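Local coordinates for uncharacterized conserved protein (Staphylococcus epidermidis, PDB 3FRM) that is of unknown function but is probably an acyl-CoA-dependent N-acyltransferase of the GNAT type, with two acetyltransferase-like regions, at residues Lys62-Leu65 / Asn66-Ser69; Asn128-Asp131 / Tyr132-Val135; Glu197-Gln200 / His201-Ile204; Ile208-Tyr211 / Val212-Ala216; Asp229-Lys232 / Asp233-Arg237. All coordinates share one frame; numbering follows the deposited sequence.

Contact 1, at the end of helix 50-66, stands apart in the N-terminal half of the chain, its centre about 35 Å from that of contact 5 and about 41 Å from that of contact 3. The other four lie in the acetyltransferase-like half. Contacts 3 and 5, with centres about 13 Å apart, share one sulfate and both meet the second subunit; the ion, probably from the crystallisation liquor, lies at the loop that in GNAT enzymes binds the pyrophosphate of acetyl-CoA, consistent with a cofactor pocket. Contact 4 continues the helix that begins at contact 3, with centres about 18 Å apart. Contact 2 belongs to helix 129-136, about 20 Å from contact 4 between centres.

Contact 1 of 5, residues Lys62-Leu65 / Asn66-Ser69; sequences KMHL and NQSS
A Schellman motif closes helix 50-66, tying Ser69 and Ser68 back to His64 and Leu65. Ser69 N donates to His64 O at 2.8 Å, and Ser68 N donates to Leu65 O at 3.1 Å. Ser68, with phi at 64°, is the C-prime residue whose positive angle turns the chain out of the helix. Just before it, Asn66 N still makes the helical bond to Lys62 O at 2.9 Å, and the following one, Gln67 N to Met63 O, is weak. The reversal brings Ser69 against His64, CB to CB at 3.5 Å, while the imidazole ND1 is held by the carbonyl of His71. Gln67 has its CG between the backbone N and the carbonyl carbon (chi1 62°), and from there its extended chain passes His64 O, with CG 3.5 Å from that oxygen, and places NE2 on Ser69 OG, at 2.9 Å and in the plane of its own amide. That amide nitrogen also reaches Asn40 OD1, and Ser69 OG pairs with Pro34 O, so the helix end is anchored to the loop between strands 25-29 and 41-44. On another side, one water donates to Met63 O and accepts from Asn66 ND2.

Contact 2 of 5, residues Asn128-Asp131 / Tyr132-Val135; sequences NIND and YLHV
Ile129 and Tyr132 cross obliquely on one side of the short helix 129-136, which follows strand 120-123, a position that probably corresponds to the first helix of the GNAT fold. The touching branch of Ile129 is CD1: with CG1 anti to the backbone N (chi1 -176°), the chain runs out beside the tyrosine and approaches ring atom CD2 of Tyr132 to 4.0 Å. Tyr132 likewise has its CG anti to the backbone N (chi1 167°), and its hydroxyl is hydrogen-bonded to Asp180 OD2 on strand 174-183. Leu133 lies next to it, CD2 at the ring edge in the plane of the tyrosine, and its CG rests against Ile129 O at 3.5 Å. Tyr156 of helix 145-158 touches both Ile129 and Leu133, so this apolar side is packed between that helix and the sheet.

Asp131 and His134 both touch Pro175 of strand 174-183. Asp131 OD1 is hydrogen-bonded to Tyr170 OH, whereas the carboxylate and the imidazole do not meet, Asp131 OD2 and His134 ND1 being 5.9 Å apart. Asn128, at the N-cap position, makes no capping bond with its side chain; its amide is occupied by Ser125, Gln122 and Leu123. The backbone bonds include Leu133 N to Ile129 O at 3.1 Å, and the next, from His134 N, reaches Asn130 O at 2.9 Å while His134 CB sits 3.2 Å from that same oxygen.

Contact 3 of 5, residues Glu197-Gln200 / His201-Ile204; sequences EEFQ and HQGI. With SO4 (sulfate ion), chain H.
Gln200 to Gly203 open the Q/R-x-x-G-x-G/A signature with which GNAT proteins bind the acetyl-CoA pyrophosphate, and Gln200 packs directly on His201 within it. Gln200 CB sits over the centre of the imidazole face, a CH-pi contact of 3.8 Å from CB to the centroid of the His201 ring, while the Gln200 amide, its NE2 hydrogen-bonded to Val195 O, stands almost perpendicular to that ring. Beyond them, Gly203 N donates to sulfate O4 at 2.7 Å; Ser206 N and Arg237 NH1 also bond the ion, probably from the crystallisation liquor, consistent with a site for cofactor phosphate. Behind the loop, Ile204 CD1 presses on Phe199 CB at 3.6 Å, and Gln202 NE2 lies obliquely to the Phe199 ring, 3.8 Å from its CD1. Arg91 of the second subunit bonds Gln200 O, and Tyr247 of the second subunit meets the His201 ring. Phe199 and Ile204 both rest on Val176 of strand 174-183, seating the loop between the end of strand 188-195 and the start of helix 204-216.

Contact 4 of 5, residues Ile208-Tyr211 / Val212-Ala216; sequences IQAY and VGRMA
Tyr211 is flanked by two side chains from the following turn of helix 204-216, Arg214 and Met215. The selenium of Met215 (a selenomethionine) lies at the ring edge, 5.0 Å from the centroid of Tyr211 and 3.8 Å from its CE2, a Met-aromatic contact. Near the base of the ring, Arg214 NH2 comes to 3.4 Å from Tyr211 CD1, its guanidinium turned 80° from the ring plane. Arg214 gets there by folding back at chi3 (-50°), which lays one guanidinium face over Ala210 O and Tyr211 CA.

The helix backbone sets this spacing: Met215 N donates to Tyr211 O at 2.9 Å and Arg214 N to Ala210 O at 2.8 Å. Val212 CG2 lies 3.4 Å from Ile208 O in the preceding turn. Farther out, this is the helix of a beta-alpha-beta unit between strands 188-195 and 221-225. Val212 and Met215 both touch Ile181, while Tyr211 and Val212 touch Leu167, so these side chains meet the sheet. With Ala210 O lying over the guanidinium face, the charge of Arg214 is probably eased by that carbonyl dipole, whereas the selenium adds a polarisable partner at the ring edge, as in Met-aromatic contacts.

Contact 5 of 5, residues Asp229-Lys232 / Asp233-Arg237; sequences DTAK and DMYLR. With SO4 (sulfate ion), chain H.
Tyr235 lays its ring across Ala231, whose O sits over one face, offset toward the rim, and whose CB touches ring atom CZ of Tyr235 at 3.6 Å. CG of Tyr235 is anti to its carbonyl carbon (chi1 -57°), which swings the ring back along the turn that opens helix 232-237. Ala231 O also accepts Tyr235 N at 2.9 Å, and the next bond runs from Leu236 N to Lys232 O at 3.0 Å. Ahead of the helix, Asp229 OD1 receives Ala231 N at 3.1 Å on the anti side of the carboxylate, a capping bond. Lys232 passes Tyr235 obliquely and ends in a salt bridge with Glu101. Met234 and Arg237 face the sulfate: Arg237 NH1 donates to sulfate O2 at 3.3 Å, NH2 adds a weak bond to the same oxygen, and Met234 CG lies 3.7 Å from O2. Such edge-on guanidinium contact suits a phosphate-like anion, and Lys81 of the second subunit, close to Arg237, probably adds to the positive field there.

Contact 1 of 5, residues Lys62-Leu65 / Asn66-Ser69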
loop_
_atom_site.group_PDB
_atom_site.type_symbol
_atom_site.label_atom_id
_atom_site.label_comp_id
_atom_site.label_asym_id
_atom_site.label_seq_id
_atom_site.Cartn_x
_atom_site.Cartn_y
_atom_site.Cartn_z
ATOM N N LYS A 62 -26.967 -14.091 13.542
ATOM C CA LYS A 62 -28.183 -14.883 13.247
ATOM C C LYS A 62 -28.516 -14.918 11.757
ATOM O O LYS A 62 -28.724 -15.974 11.169
ATOM C CB LYS A 62 -29.354 -14.348 14.048
ATOM C CG LYS A 62 -29.470 -15.004 15.408
ATOM C CD LYS A 62 -30.796 -14.689 16.091
ATOM C CE LYS A 62 -30.656 -13.559 17.165
ATOM N NZ LYS A 62 -30.050 -14.023 18.458
HETATM N N MSE A 63 -28.528 -13.771 11.115
HETATM C CA MSE A 63 -28.784 -13.776 9.695
HETATM C C MSE A 63 -27.851 -14.704 8.973
HETATM O O MSE A 63 -28.272 -15.495 8.146
HETATM C CB MSE A 63 -28.639 -12.374 9.114
HETATM C CG MSE A 63 -29.766 -11.537 9.571
HETATM SE SE MSE A 63 -29.962 -9.779 8.771
HETATM C CE MSE A 63 -30.209 -10.149 6.877
ATOM N N HIS A 64 -26.572 -14.579 9.268
ATOM C CA HIS A 64 -25.591 -15.244 8.482
ATOM C C HIS A 64 -25.706 -16.730 8.715
ATOM O O HIS A 64 -25.770 -17.522 7.727
ATOM C CB HIS A 64 -24.210 -14.686 8.794
ATOM C CG HIS A 64 -23.883 -13.420 8.047
ATOM N ND1 HIS A 64 -22.621 -12.864 8.042
ATOM C CD2 HIS A 64 -24.640 -12.629 7.244
ATOM C CE1 HIS A 64 -22.622 -11.785 7.274
ATOM N NE2 HIS A 64 -23.834 -11.615 6.789
ATOM N N LEU A 65 -25.780 -17.145 9.989
ATOM C CA LEU A 65 -25.910 -18.586 10.238
ATOM C C LEU A 65 -27.176 -19.168 9.608
ATOM O O LEU A 65 -27.202 -20.312 9.183
ATOM C CB LEU A 65 -25.867 -18.915 11.725
ATOM C CG LEU A 65 -24.484 -18.796 12.348
ATOM C CD1 LEU A 65 -24.584 -18.945 13.888
ATOM C CD2 LEU A 65 -23.576 -19.885 11.749
ATOM N N ASN A 66 -28.251 -18.380 9.579
ATOM C CA ASN A 66 -29.476 -18.836 8.931
ATOM C C ASN A 66 -29.310 -19.233 7.441
ATOM O O ASN A 66 -29.996 -20.130 6.983
ATOM C CB ASN A 66 -30.573 -17.806 9.116
ATOM C CG ASN A 66 -31.898 -18.235 8.514
ATOM O OD1 ASN A 66 -32.578 -19.142 9.018
ATOM N ND2 ASN A 66 -32.297 -17.537 7.447
ATOM N N GLN A 67 -28.420 -18.566 6.703
ATOM C CA GLN A 67 -28.181 -18.897 5.302
ATOM C C GLN A 67 -26.859 -19.637 5.156
ATOM O O GLN A 67 -26.349 -19.731 4.057
ATOM C CB GLN A 67 -28.210 -17.626 4.376
ATOM C CG GLN A 67 -27.138 -16.550 4.679
ATOM C CD GLN A 67 -27.105 -15.351 3.684
ATOM O OE1 GLN A 67 -28.142 -14.949 3.127
ATOM N NE2 GLN A 67 -25.913 -14.757 3.494
ATOM N N SER A 68 -26.287 -20.147 6.260
ATOM C CA SER A 68 -25.024 -20.865 6.170
ATOM C C SER A 68 -23.854 -19.996 5.691
ATOM O O SER A 68 -22.991 -20.487 4.951
ATOM C CB SER A 68 -25.185 -22.072 5.216
ATOM O OG SER A 68 -26.151 -22.999 5.722
ATOM N N SER A 69 -23.861 -18.707 6.060
ATOM C CA SER A 69 -22.718 -17.814 6.001
ATOM C C SER A 69 -22.009 -17.940 7.367
ATOM O O SER A 69 -22.675 -18.057 8.411
ATOM C CB SER A 69 -23.241 -16.387 5.883
ATOM O OG SER A 69 -23.479 -15.982 4.524
HETATM O O HOH W 1 -30.660 -15.265 6.430
#

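Contact 2 of 5, residues Asn128-Asp131 / Tyr132-Val135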
loop_
_atom_site.group_PDB
_atom_site.type_symbol
_atom_site.label_atom_id
_atom_site.label_comp_id
_atom_site.label_asym_id
_atom_site.label_seq_id
_atom_site.Cartn_x
_atom_site.Cartn_y
_atom_site.Cartn_z
ATOM N N ASN A 128 -13.816 -16.018 -24.840
ATOM C CA ASN A 128 -12.552 -15.827 -24.182
ATOM C C ASN A 128 -12.657 -15.876 -22.681
ATOM O O ASN A 128 -11.652 -15.714 -22.028
ATOM C CB ASN A 128 -11.861 -14.532 -24.656
ATOM C CG ASN A 128 -12.685 -13.298 -24.380
ATOM O OD1 ASN A 128 -13.661 -13.315 -23.622
ATOM N ND2 ASN A 128 -12.313 -12.230 -25.000
ATOM N N ILE A 129 -13.841 -16.163 -22.132
ATOM C CA ILE A 129 -14.049 -16.162 -20.657
ATOM C C ILE A 129 -13.025 -16.949 -19.846
ATOM O O ILE A 129 -12.734 -16.582 -18.670
ATOM C CB ILE A 129 -15.482 -16.640 -20.239
ATOM C CG1 ILE A 129 -15.693 -16.539 -18.725
ATOM C CG2 ILE A 129 -15.721 -18.083 -20.615
ATOM C CD1 ILE A 129 -15.259 -15.157 -18.082
ATOM N N ASN A 130 -12.549 -18.057 -20.414
ATOM C CA ASN A 130 -11.561 -18.917 -19.763
ATOM C C ASN A 130 -10.176 -18.245 -19.678
ATOM O O ASN A 130 -9.414 -18.521 -18.736
ATOM C CB ASN A 130 -11.436 -20.290 -20.431
ATOM C CG ASN A 130 -12.516 -21.293 -19.969
ATOM O OD1 ASN A 130 -13.237 -21.820 -20.802
ATOM N ND2 ASN A 130 -12.635 -21.549 -18.652
ATOM N N ASP A 131 -9.843 -17.384 -20.646
ATOM C CA ASP A 131 -8.629 -16.621 -20.566
ATOM C C ASP A 131 -8.725 -15.621 -19.434
ATOM O O ASP A 131 -7.732 -15.315 -18.798
ATOM C CB ASP A 131 -8.363 -15.832 -21.869
ATOM C CG ASP A 131 -7.969 -16.727 -23.028
ATOM O OD1 ASP A 131 -8.225 -16.296 -24.174
ATOM O OD2 ASP A 131 -7.417 -17.839 -22.811
ATOM N N TYR A 132 -9.907 -15.065 -19.210
ATOM C CA TYR A 132 -10.082 -14.127 -18.132
ATOM C C TYR A 132 -9.810 -14.886 -16.809
ATOM O O TYR A 132 -8.991 -14.479 -15.985
ATOM C CB TYR A 132 -11.489 -13.510 -18.203
ATOM C CG TYR A 132 -11.897 -12.749 -16.979
ATOM C CD1 TYR A 132 -11.791 -11.373 -16.944
ATOM C CD2 TYR A 132 -12.429 -13.412 -15.841
ATOM C CE1 TYR A 132 -12.165 -10.640 -15.833
ATOM C CE2 TYR A 132 -12.827 -12.665 -14.655
ATOM C CZ TYR A 132 -12.666 -11.260 -14.689
ATOM O OH TYR A 132 -12.993 -10.441 -13.610
ATOM N N LEU A 133 -10.450 -16.027 -16.650
ATOM C CA LEU A 133 -10.314 -16.787 -15.394
ATOM C C LEU A 133 -8.910 -17.301 -15.186
ATOM O O LEU A 133 -8.413 -17.371 -14.060
ATOM C CB LEU A 133 -11.287 -17.928 -15.365
ATOM C CG LEU A 133 -12.720 -17.437 -15.323
ATOM C CD1 LEU A 133 -13.594 -18.692 -15.499
ATOM C CD2 LEU A 133 -12.988 -16.687 -13.994
ATOM N N HIS A 134 -8.257 -17.590 -16.292
ATOM C CA HIS A 134 -6.880 -17.974 -16.249
ATOM C C HIS A 134 -5.991 -16.938 -15.574
ATOM O O HIS A 134 -5.118 -17.290 -14.781
ATOM C CB HIS A 134 -6.377 -18.243 -17.658
ATOM C CG HIS A 134 -4.935 -18.604 -17.694
ATOM N ND1 HIS A 134 -3.953 -17.699 -18.045
ATOM C CD2 HIS A 134 -4.300 -19.750 -17.357
ATOM C CE1 HIS A 134 -2.772 -18.283 -17.949
ATOM N NE2 HIS A 134 -2.956 -19.530 -17.536
ATOM N N VAL A 135 -6.201 -15.663 -15.879
ATOM C CA VAL A 135 -5.402 -14.627 -15.256
ATOM C C VAL A 135 -5.818 -14.512 -13.788
ATOM O O VAL A 135 -4.995 -14.399 -12.860
ATOM C CB VAL A 135 -5.609 -13.270 -15.957
ATOM C CG1 VAL A 135 -4.883 -12.137 -15.162
ATOM C CG2 VAL A 135 -5.179 -13.346 -17.430
#

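Contact 3 of 5, residues Glu197-Gln200 / His201-Ile204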
loop_
_atom_site.group_PDB
_atom_site.type_symbol
_atom_site.label_atom_id
_atom_site.label_comp_id
_atom_site.label_asym_id
_atom_site.label_seq_id
_atom_site.Cartn_x
_atom_site.Cartn_y
_atom_site.Cartn_z
ATOM N N GLU A 197 2.347 -11.379 -12.866
ATOM C CA GLU A 197 3.552 -10.818 -12.285
ATOM C C GLU A 197 4.606 -10.567 -13.346
ATOM O O GLU A 197 5.048 -9.422 -13.567
ATOM C CB GLU A 197 4.113 -11.703 -11.202
ATOM C CG GLU A 197 4.601 -10.925 -9.968
ATOM C CD GLU A 197 5.416 -11.797 -8.977
ATOM O OE1 GLU A 197 5.002 -12.948 -8.624
ATOM O OE2 GLU A 197 6.484 -11.305 -8.542
ATOM N N GLU A 198 4.971 -11.636 -14.027
ATOM C CA GLU A 198 5.932 -11.559 -15.113
ATOM C C GLU A 198 5.657 -10.455 -16.156
ATOM O O GLU A 198 6.554 -10.029 -16.881
ATOM C CB GLU A 198 6.089 -12.937 -15.769
ATOM C CG GLU A 198 4.780 -13.569 -16.203
ATOM C CD GLU A 198 4.142 -14.507 -15.153
ATOM O OE1 GLU A 198 4.026 -15.711 -15.476
ATOM O OE2 GLU A 198 3.742 -14.073 -14.027
ATOM N N PHE A 199 4.444 -9.948 -16.230
ATOM C CA PHE A 199 4.182 -8.931 -17.236
ATOM C C PHE A 199 3.928 -7.568 -16.641
ATOM O O PHE A 199 3.404 -6.665 -17.314
ATOM C CB PHE A 199 3.023 -9.342 -18.128
ATOM C CG PHE A 199 3.359 -10.449 -19.113
ATOM C CD1 PHE A 199 3.920 -10.149 -20.344
ATOM C CD2 PHE A 199 3.091 -11.767 -18.801
ATOM C CE1 PHE A 199 4.210 -11.157 -21.260
ATOM C CE2 PHE A 199 3.387 -12.804 -19.709
ATOM C CZ PHE A 199 3.948 -12.505 -20.937
ATOM N N GLN A 200 4.332 -7.387 -15.397
ATOM C CA GLN A 200 4.179 -6.090 -14.783
ATOM C C GLN A 200 5.325 -5.091 -15.133
ATOM O O GLN A 200 6.403 -5.459 -15.643
ATOM C CB GLN A 200 3.978 -6.241 -13.285
ATOM C CG GLN A 200 2.752 -7.106 -12.922
ATOM C CD GLN A 200 2.514 -7.221 -11.427
ATOM O OE1 GLN A 200 3.319 -6.777 -10.622
ATOM N NE2 GLN A 200 1.384 -7.827 -11.041
ATOM N N HIS A 201 5.039 -3.821 -14.871
ATOM C CA HIS A 201 5.928 -2.673 -15.038
ATOM C C HIS A 201 6.357 -2.534 -16.465
ATOM O O HIS A 201 7.403 -1.986 -16.714
ATOM C CB HIS A 201 7.172 -2.769 -14.161
ATOM C CG HIS A 201 6.951 -3.523 -12.894
ATOM N ND1 HIS A 201 6.192 -3.025 -11.857
ATOM C CD2 HIS A 201 7.380 -4.743 -12.493
ATOM C CE1 HIS A 201 6.180 -3.890 -10.860
ATOM N NE2 HIS A 201 6.893 -4.940 -11.221
ATOM N N GLN A 202 5.573 -3.018 -17.411
ATOM C CA GLN A 202 5.980 -2.824 -18.820
ATOM C C GLN A 202 4.906 -2.241 -19.750
ATOM O O GLN A 202 5.006 -2.361 -20.980
ATOM C CB GLN A 202 6.628 -4.089 -19.403
ATOM C CG GLN A 202 5.687 -5.209 -19.736
ATOM C CD GLN A 202 6.394 -6.597 -19.675
ATOM O OE1 GLN A 202 6.938 -6.999 -18.626
ATOM N NE2 GLN A 202 6.379 -7.322 -20.794
ATOM N N GLY A 203 3.914 -1.576 -19.158
ATOM C CA GLY A 203 2.995 -0.721 -19.915
ATOM C C GLY A 203 1.676 -1.391 -20.195
ATOM O O GLY A 203 0.741 -0.772 -20.713
ATOM N N ILE A 204 1.598 -2.667 -19.845
ATOM C CA ILE A 204 0.365 -3.403 -20.007
ATOM C C ILE A 204 -0.805 -2.859 -19.178
ATOM O O ILE A 204 -1.914 -2.710 -19.724
ATOM C CB ILE A 204 0.582 -4.870 -19.780
ATOM C CG1 ILE A 204 1.610 -5.369 -20.818
ATOM C CG2 ILE A 204 -0.747 -5.584 -19.836
ATOM C CD1 ILE A 204 2.078 -6.814 -20.544
HETATM S S SO4 H . 2.288 -0.451 -16.115
HETATM O O1 SO4 H . 1.786 0.872 -16.481
HETATM O O2 SO4 H . 2.312 -0.453 -14.661
HETATM O O3 SO4 H . 1.376 -1.435 -16.681
HETATM O O4 SO4 H . 3.659 -0.646 -16.587
#

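Contact 4 of 5, residues Ile208-Tyr211 / Val212-Ala216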
loop_
_atom_site.group_PDB
_atom_site.type_symbol
_atom_site.label_atom_id
_atom_site.label_comp_id
_atom_site.label_asym_id
_atom_site.label_seq_id
_atom_site.Cartn_x
_atom_site.Cartn_y
_atom_site.Cartn_z
ATOM N N ILE A 208 -4.460 -0.954 -20.391
ATOM C CA ILE A 208 -5.767 -1.341 -19.920
ATOM C C ILE A 208 -6.476 -0.143 -19.341
ATOM O O ILE A 208 -7.692 0.030 -19.487
ATOM C CB ILE A 208 -5.686 -2.485 -18.881
ATOM C CG1 ILE A 208 -5.395 -3.802 -19.586
ATOM C CG2 ILE A 208 -6.954 -2.565 -18.036
ATOM C CD1 ILE A 208 -4.660 -4.865 -18.681
ATOM N N GLN A 209 -5.708 0.716 -18.701
ATOM C CA GLN A 209 -6.295 1.828 -18.040
ATOM C C GLN A 209 -6.812 2.840 -19.064
ATOM O O GLN A 209 -7.934 3.307 -18.951
ATOM C CB GLN A 209 -5.251 2.444 -17.155
ATOM C CG GLN A 209 -5.845 3.211 -16.056
ATOM C CD GLN A 209 -6.283 2.307 -14.971
ATOM O OE1 GLN A 209 -5.585 1.375 -14.640
ATOM N NE2 GLN A 209 -7.438 2.579 -14.392
ATOM N N ALA A 210 -5.987 3.174 -20.056
ATOM C CA ALA A 210 -6.389 4.095 -21.092
ATOM C C ALA A 210 -7.604 3.617 -21.872
ATOM O O ALA A 210 -8.415 4.425 -22.312
ATOM C CB ALA A 210 -5.227 4.368 -22.062
ATOM N N TYR A 211 -7.709 2.311 -22.064
ATOM C CA TYR A 211 -8.867 1.726 -22.708
ATOM C C TYR A 211 -10.130 2.083 -21.913
ATOM O O TYR A 211 -11.080 2.661 -22.452
ATOM C CB TYR A 211 -8.692 0.208 -22.741
ATOM C CG TYR A 211 -9.742 -0.493 -23.533
ATOM C CD1 TYR A 211 -9.473 -0.943 -24.838
ATOM C CD2 TYR A 211 -11.012 -0.733 -22.990
ATOM C CE1 TYR A 211 -10.444 -1.581 -25.599
ATOM C CE2 TYR A 211 -12.000 -1.384 -23.750
ATOM C CZ TYR A 211 -11.697 -1.788 -25.059
ATOM O OH TYR A 211 -12.643 -2.431 -25.810
ATOM N N VAL A 212 -10.132 1.723 -20.633
ATOM C CA VAL A 212 -11.193 2.099 -19.735
ATOM C C VAL A 212 -11.451 3.623 -19.863
ATOM O O VAL A 212 -12.600 4.090 -19.915
ATOM C CB VAL A 212 -10.833 1.661 -18.294
ATOM C CG1 VAL A 212 -11.774 2.254 -17.300
ATOM C CG2 VAL A 212 -10.825 0.088 -18.153
ATOM N N GLY A 213 -10.374 4.394 -19.970
ATOM C CA GLY A 213 -10.477 5.833 -20.065
ATOM C C GLY A 213 -11.250 6.264 -21.304
ATOM O O GLY A 213 -12.048 7.232 -21.236
ATOM N N ARG A 214 -10.993 5.571 -22.430
ATOM C CA ARG A 214 -11.679 5.854 -23.677
ATOM C C ARG A 214 -13.145 5.463 -23.584
ATOM O O ARG A 214 -13.999 6.205 -24.053
ATOM C CB ARG A 214 -10.985 5.218 -24.900
ATOM C CG ARG A 214 -9.656 5.894 -25.279
ATOM C CD ARG A 214 -9.007 5.291 -26.520
ATOM N NE ARG A 214 -8.911 3.829 -26.475
ATOM C CZ ARG A 214 -7.890 3.142 -25.971
ATOM N NH1 ARG A 214 -6.834 3.773 -25.458
ATOM N NH2 ARG A 214 -7.927 1.811 -25.979
HETATM N N MSE A 215 -13.451 4.342 -22.938
HETATM C CA MSE A 215 -14.849 4.032 -22.673
HETATM C C MSE A 215 -15.517 5.082 -21.814
HETATM O O MSE A 215 -16.685 5.380 -22.007
HETATM C CB MSE A 215 -15.027 2.704 -21.965
HETATM C CG MSE A 215 -14.610 1.535 -22.747
HETATM SE SE MSE A 215 -14.805 -0.050 -21.616
HETATM C CE MSE A 215 -14.429 0.647 -19.851
ATOM N N ALA A 216 -14.804 5.651 -20.854
ATOM C CA ALA A 216 -15.485 6.506 -19.899
ATOM C C ALA A 216 -16.130 7.742 -20.511
ATOM O O ALA A 216 -17.096 8.281 -19.958
ATOM C CB ALA A 216 -14.563 6.875 -18.775
#

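Contact 5 of 5, residues Asp229-Lys232 / Asp233-Arg237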
loop_
_atom_site.group_PDB
_atom_site.type_symbol
_atom_site.label_atom_id
_atom_site.label_comp_id
_atom_site.label_asym_id
_atom_site.label_seq_id
_atom_site.Cartn_x
_atom_site.Cartn_y
_atom_site.Cartn_z
ATOM N N ASP A 229 -3.682 -4.697 -1.531
ATOM C CA ASP A 229 -3.867 -4.416 -2.943
ATOM C C ASP A 229 -2.542 -3.857 -3.480
ATOM O O ASP A 229 -2.067 -2.757 -3.123
ATOM C CB ASP A 229 -5.060 -3.476 -3.169
ATOM C CG ASP A 229 -5.516 -3.409 -4.636
ATOM O OD1 ASP A 229 -4.700 -3.603 -5.593
ATOM O OD2 ASP A 229 -6.721 -3.117 -4.825
ATOM N N THR A 230 -1.952 -4.665 -4.338
ATOM C CA THR A 230 -0.613 -4.436 -4.797
ATOM C C THR A 230 -0.643 -3.537 -6.024
ATOM O O THR A 230 0.395 -3.020 -6.432
ATOM C CB THR A 230 0.054 -5.777 -5.097
ATOM O OG1 THR A 230 -0.963 -6.711 -5.486
ATOM C CG2 THR A 230 0.734 -6.315 -3.838
ATOM N N ALA A 231 -1.823 -3.334 -6.607
ATOM C CA ALA A 231 -1.938 -2.442 -7.747
ATOM C C ALA A 231 -1.838 -0.939 -7.355
ATOM O O ALA A 231 -1.597 -0.093 -8.214
ATOM C CB ALA A 231 -3.210 -2.723 -8.505
ATOM N N LYS A 232 -2.001 -0.641 -6.060
ATOM C CA LYS A 232 -2.129 0.736 -5.566
ATOM C C LYS A 232 -1.016 1.684 -5.975
ATOM O O LYS A 232 -1.240 2.867 -6.271
ATOM C CB LYS A 232 -2.224 0.716 -4.061
ATOM C CG LYS A 232 -3.618 1.064 -3.580
ATOM C CD LYS A 232 -3.937 0.411 -2.205
ATOM C CE LYS A 232 -3.594 1.314 -1.052
ATOM N NZ LYS A 232 -4.255 0.764 0.138
ATOM N N ASP A 233 0.180 1.132 -5.981
ATOM C CA ASP A 233 1.419 1.798 -6.352
ATOM C C ASP A 233 1.276 2.274 -7.767
ATOM O O ASP A 233 1.666 3.384 -8.125
ATOM C CB ASP A 233 2.542 0.755 -6.289
ATOM C CG ASP A 233 2.298 -0.302 -5.190
ATOM O OD1 ASP A 233 3.131 -0.402 -4.243
ATOM O OD2 ASP A 233 1.245 -1.018 -5.225
HETATM N N MSE A 234 0.699 1.388 -8.566
HETATM C CA MSE A 234 0.404 1.665 -9.943
HETATM C C MSE A 234 -0.645 2.775 -10.056
HETATM O O MSE A 234 -0.461 3.745 -10.797
HETATM C CB MSE A 234 -0.046 0.385 -10.680
HETATM C CG MSE A 234 -0.209 0.667 -12.161
HETATM SE SE MSE A 234 -1.278 -0.640 -13.118
HETATM C CE MSE A 234 -0.342 -2.342 -12.647
ATOM N N TYR A 235 -1.712 2.657 -9.270
ATOM C CA TYR A 235 -2.699 3.718 -9.274
ATOM C C TYR A 235 -2.108 5.097 -9.056
ATOM O O TYR A 235 -2.426 6.024 -9.799
ATOM C CB TYR A 235 -3.797 3.457 -8.282
ATOM C CG TYR A 235 -4.505 2.140 -8.515
ATOM C CD1 TYR A 235 -4.683 1.612 -9.828
ATOM C CD2 TYR A 235 -5.030 1.413 -7.424
ATOM C CE1 TYR A 235 -5.373 0.367 -10.031
ATOM C CE2 TYR A 235 -5.674 0.223 -7.626
ATOM C CZ TYR A 235 -5.857 -0.294 -8.928
ATOM O OH TYR A 235 -6.521 -1.481 -9.059
ATOM N N LEU A 236 -1.252 5.233 -8.051
ATOM C CA LEU A 236 -0.679 6.547 -7.706
ATOM C C LEU A 236 0.188 7.089 -8.848
ATOM O O LEU A 236 -0.038 8.197 -9.333
ATOM C CB LEU A 236 0.153 6.451 -6.429
ATOM C CG LEU A 236 -0.560 6.119 -5.113
ATOM C CD1 LEU A 236 -0.076 7.101 -4.097
ATOM C CD2 LEU A 236 -2.033 6.292 -5.232
ATOM N N ARG A 237 1.156 6.289 -9.276
ATOM C CA ARG A 237 2.028 6.627 -10.397
ATOM C C ARG A 237 1.207 6.976 -11.622
ATOM O O ARG A 237 1.618 7.795 -12.437
ATOM C CB ARG A 237 2.940 5.443 -10.741
ATOM C CG ARG A 237 3.593 5.612 -12.068
ATOM C CD ARG A 237 4.630 4.524 -12.293
ATOM N NE ARG A 237 4.235 3.248 -11.717
ATOM C CZ ARG A 237 3.795 2.224 -12.440
ATOM N NH1 ARG A 237 3.703 2.352 -13.773
ATOM N NH2 ARG A 237 3.450 1.081 -11.836
HETATM S S SO4 H . 2.288 -0.451 -16.115
HETATM O O1 SO4 H . 1.786 0.872 -16.481
HETATM O O2 SO4 H . 2.312 -0.453 -14.661
HETATM O O3 SO4 H . 1.376 -1.435 -16.681
HETATM O O4 SO4 H . 3.659 -0.646 -16.587
#